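Local atomic coordinates of intron-associated endonuclease 1 (Enterobacteria phage T4, PDB entry 1MK0), a protein that cuts DNA as a phage T4 intron-encoded homing endonuclease, through a catalytic domain of the GIY-YIG family. Residues E63-E67 / K68-I72. The protein carries 1 engineered substitution. Sequence-based numbering, arbitrary orientation.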
ATOM      1  N   GLU A  63      -1.683  13.015   4.077  1.00 12.49           N
ATOM      2  CA  GLU A  63      -2.959  12.929   4.777  1.00 11.52           C
ATOM      3  C   GLU A  63      -3.882  13.864   4.008  1.00 11.20           C
ATOM      4  O   GLU A  63      -3.652  15.073   3.964  1.00 12.02           O
ATOM      5  CB  GLU A  63      -2.854  13.396   6.235  1.00 12.81           C
ATOM      6  CG  GLU A  63      -4.203  13.338   6.955  1.00 14.20           C
ATOM      7  CD  GLU A  63      -4.151  13.770   8.412  1.00 14.91           C
ATOM      8  OE1 GLU A  63      -5.232  13.854   9.037  1.00 15.38           O
ATOM      9  OE2 GLU A  63      -3.047  14.019   8.935  1.00 16.78           O
ATOM     10  N   ILE A  64      -4.907  13.297   3.382  1.00  9.56           N
ATOM     11  CA  ILE A  64      -5.869  14.066   2.603  1.00  9.90           C
ATOM     12  C   ILE A  64      -7.231  13.398   2.731  1.00  9.18           C
ATOM     13  O   ILE A  64      -7.318  12.232   3.109  1.00  7.88           O
ATOM     14  CB  ILE A  64      -5.481  14.127   1.098  1.00 10.64           C
ATOM     15  CG1 ILE A  64      -5.367  12.713   0.519  1.00 12.31           C
ATOM     16  CG2 ILE A  64      -4.183  14.898   0.926  1.00 13.07           C
ATOM     17  CD1 ILE A  64      -4.976  12.684  -0.945  1.00 10.15           C
ATOM     18  N   PRO A  65      -8.313  14.132   2.426  1.00  9.00           N
ATOM     19  CA  PRO A  65      -9.669  13.577   2.517  1.00  9.79           C
ATOM     20  C   PRO A  65      -9.841  12.359   1.618  1.00  9.37           C
ATOM     21  O   PRO A  65      -9.310  12.314   0.506  1.00  9.90           O
ATOM     22  CB  PRO A  65     -10.548  14.742   2.071  1.00 10.72           C
ATOM     23  CG  PRO A  65      -9.770  15.937   2.530  1.00 11.31           C
ATOM     24  CD  PRO A  65      -8.359  15.573   2.123  1.00  9.94           C
ATOM     25  N   TYR A  66     -10.585  11.371   2.107  1.00  9.58           N
ATOM     26  CA  TYR A  66     -10.821  10.157   1.340  1.00 10.65           C
ATOM     27  C   TYR A  66     -11.985  10.382   0.375  1.00 11.70           C
ATOM     28  O   TYR A  66     -13.113   9.935   0.607  1.00 12.72           O
ATOM     29  CB  TYR A  66     -11.105   8.989   2.290  1.00 10.01           C
ATOM     30  CG  TYR A  66     -11.082   7.627   1.632  1.00 10.13           C
ATOM     31  CD1 TYR A  66     -12.268   6.950   1.353  1.00 11.16           C
ATOM     32  CD2 TYR A  66      -9.879   7.009   1.300  1.00 12.12           C
ATOM     33  CE1 TYR A  66     -12.258   5.691   0.764  1.00 13.18           C
ATOM     34  CE2 TYR A  66      -9.855   5.746   0.707  1.00 11.66           C
ATOM     35  CZ  TYR A  66     -11.052   5.094   0.443  1.00 11.52           C
ATOM     36  OH  TYR A  66     -11.052   3.844  -0.135  1.00 11.82           O
ATOM     37  N   GLU A  67     -11.690  11.110  -0.697  1.00 10.63           N
ATOM     38  CA  GLU A  67     -12.657  11.431  -1.737  1.00 12.10           C
ATOM     39  C   GLU A  67     -12.091  10.888  -3.046  1.00 13.43           C
ATOM     40  O   GLU A  67     -10.944  11.162  -3.396  1.00 12.48           O
ATOM     41  CB  GLU A  67     -12.852  12.946  -1.827  1.00 11.70           C
ATOM     42  CG  GLU A  67     -13.440  13.586  -0.572  1.00 12.43           C
ATOM     43  CD  GLU A  67     -14.854  13.112  -0.269  1.00 11.16           C
ATOM     44  OE1 GLU A  67     -15.622  12.883  -1.226  1.00 14.26           O
ATOM     45  OE2 GLU A  67     -15.203  12.986   0.923  1.00 13.98           O
ATOM     46  N   LYS A  68     -12.903  10.122  -3.768  1.00 15.08           N
ATOM     47  CA  LYS A  68     -12.464   9.491  -5.008  1.00 15.35           C
ATOM     48  C   LYS A  68     -11.581  10.303  -5.945  1.00 17.22           C
ATOM     49  O   LYS A  68     -10.467   9.886  -6.263  1.00 17.92           O
ATOM     50  CB  LYS A  68     -13.662   8.957  -5.794  1.00 15.65           C
ATOM     51  CG  LYS A  68     -13.238   8.140  -7.008  1.00 17.91           C
ATOM     52  CD  LYS A  68     -14.355   7.264  -7.541  1.00 20.47           C
ATOM     53  CE  LYS A  68     -13.841   6.369  -8.662  1.00 21.62           C
ATOM     54  NZ  LYS A  68     -14.863   5.386  -9.123  1.00 24.13           N
ATOM     55  N   ASP A  69     -12.070  11.449  -6.403  1.00 17.17           N
ATOM     56  CA  ASP A  69     -11.281  12.260  -7.318  1.00 20.24           C
ATOM     57  C   ASP A  69      -9.871  12.530  -6.803  1.00 19.06           C
ATOM     58  O   ASP A  69      -8.889  12.223  -7.487  1.00 20.41           O
ATOM     59  CB  ASP A  69     -11.999  13.578  -7.616  1.00 24.95           C
ATOM     60  CG  ASP A  69     -13.118  13.410  -8.623  1.00 30.91           C
ATOM     61  OD1 ASP A  69     -12.842  12.901  -9.734  1.00 34.02           O
ATOM     62  OD2 ASP A  69     -14.268  13.780  -8.313  1.00 34.18           O
ATOM     63  N   LEU A  70      -9.772  13.080  -5.597  1.00 14.18           N
ATOM     64  CA  LEU A  70      -8.476  13.400  -5.001  1.00 11.92           C
ATOM     65  C   LEU A  70      -7.598  12.176  -4.786  1.00  9.88           C
ATOM     66  O   LEU A  70      -6.426  12.174  -5.152  1.00  9.63           O
ATOM     67  CB  LEU A  70      -8.656  14.086  -3.644  1.00 13.52           C
ATOM     68  CG  LEU A  70      -9.392  15.421  -3.540  1.00 15.89           C
ATOM     69  CD1 LEU A  70      -9.361  15.874  -2.085  1.00 17.37           C
ATOM     70  CD2 LEU A  70      -8.740  16.462  -4.436  1.00 16.03           C
ATOM     71  N   ILE A  71      -8.174  11.143  -4.186  1.00 10.37           N
ATOM     72  CA  ILE A  71      -7.436   9.926  -3.870  1.00 10.35           C
ATOM     73  C   ILE A  71      -6.815   9.215  -5.064  1.00 10.79           C
ATOM     74  O   ILE A  71      -5.632   8.876  -5.036  1.00 12.01           O
ATOM     75  CB  ILE A  71      -8.333   8.936  -3.094  1.00 10.16           C
ATOM     76  CG1 ILE A  71      -8.625   9.498  -1.698  1.00 10.88           C
ATOM     77  CG2 ILE A  71      -7.661   7.573  -2.994  1.00 10.92           C
ATOM     78  CD1 ILE A  71      -7.409   9.550  -0.772  1.00 10.91           C
ATOM     79  N   ILE A  72      -7.599   8.987  -6.109  1.00 10.76           N
ATOM     80  CA  ILE A  72      -7.068   8.300  -7.279  1.00 11.11           C
ATOM     81  C   ILE A  72      -5.908   9.067  -7.911  1.00 10.09           C
ATOM     82  O   ILE A  72      -4.863   8.488  -8.217  1.00  9.83           O
ATOM     83  CB  ILE A  72      -8.177   8.050  -8.327  1.00 12.48           C
ATOM     84  CG1 ILE A  72      -9.195   7.051  -7.760  1.00 14.19           C
ATOM     85  CG2 ILE A  72      -7.574   7.516  -9.615  1.00 12.87           C
ATOM     86  CD1 ILE A  72     -10.351   6.746  -8.686  1.00 18.22           C
TER
HETATM   87  O   HOH W   1     -15.607   9.907  -2.852  1.00 20.06           O
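Ile71, on the first turn of helix 68-81, meets four consecutive residues, Ile64 to Glu67, of the loop that leads into that helix. Two parts of its side chain share the contact. CD1 lies 4.0 Å from CD1 of Ile64 and 3.6 Å from the carbonyl O of Pro65, methyl against methyl on one hand and against a backbone oxygen on the other, while CG1 meets Tyr66 and comes within 3.3 Å of the carbonyl O of Glu67. Ile64 reaches Ile71 with CG1 held between its own backbone N and carbonyl carbon (chi1 58°) and CD1 extended beyond, the two isoleucine chains passing each other at a slant. Tyr66 comes from another direction; its CD2 sits 4.1 Å from CG1 of Ile71, which approaches the ring obliquely. The phenol is fixed by other parts of the chain, its ring stacking with Phe96 and its OH hydrogen-bonded to the backbone N of Gly97. Nearer the surface, Leu70 lays CD1 4.3 Å from CD of Pro65.

A backbone bond adds to this side-chain contact. Ile71 N donates to Glu67 O at 2.9 Å in an almost straight bond (175°), the i to i+4 link that starts the helix. Glu67, at the N-cap, bends at chi2 (-64°), and a water accepts from Lys68 N at 2.9 Å and donates weakly to Glu67 OE1. Tyr66 centres an inverse gamma turn, closed by a weak bond from Glu67 N to Pro65 O. Ile64 and Ile71 also touch Ile5 of strand 4-10, so this strand-to-helix connection seats the helix N-terminus against the small antiparallel sheet of the GIY-YIG fold.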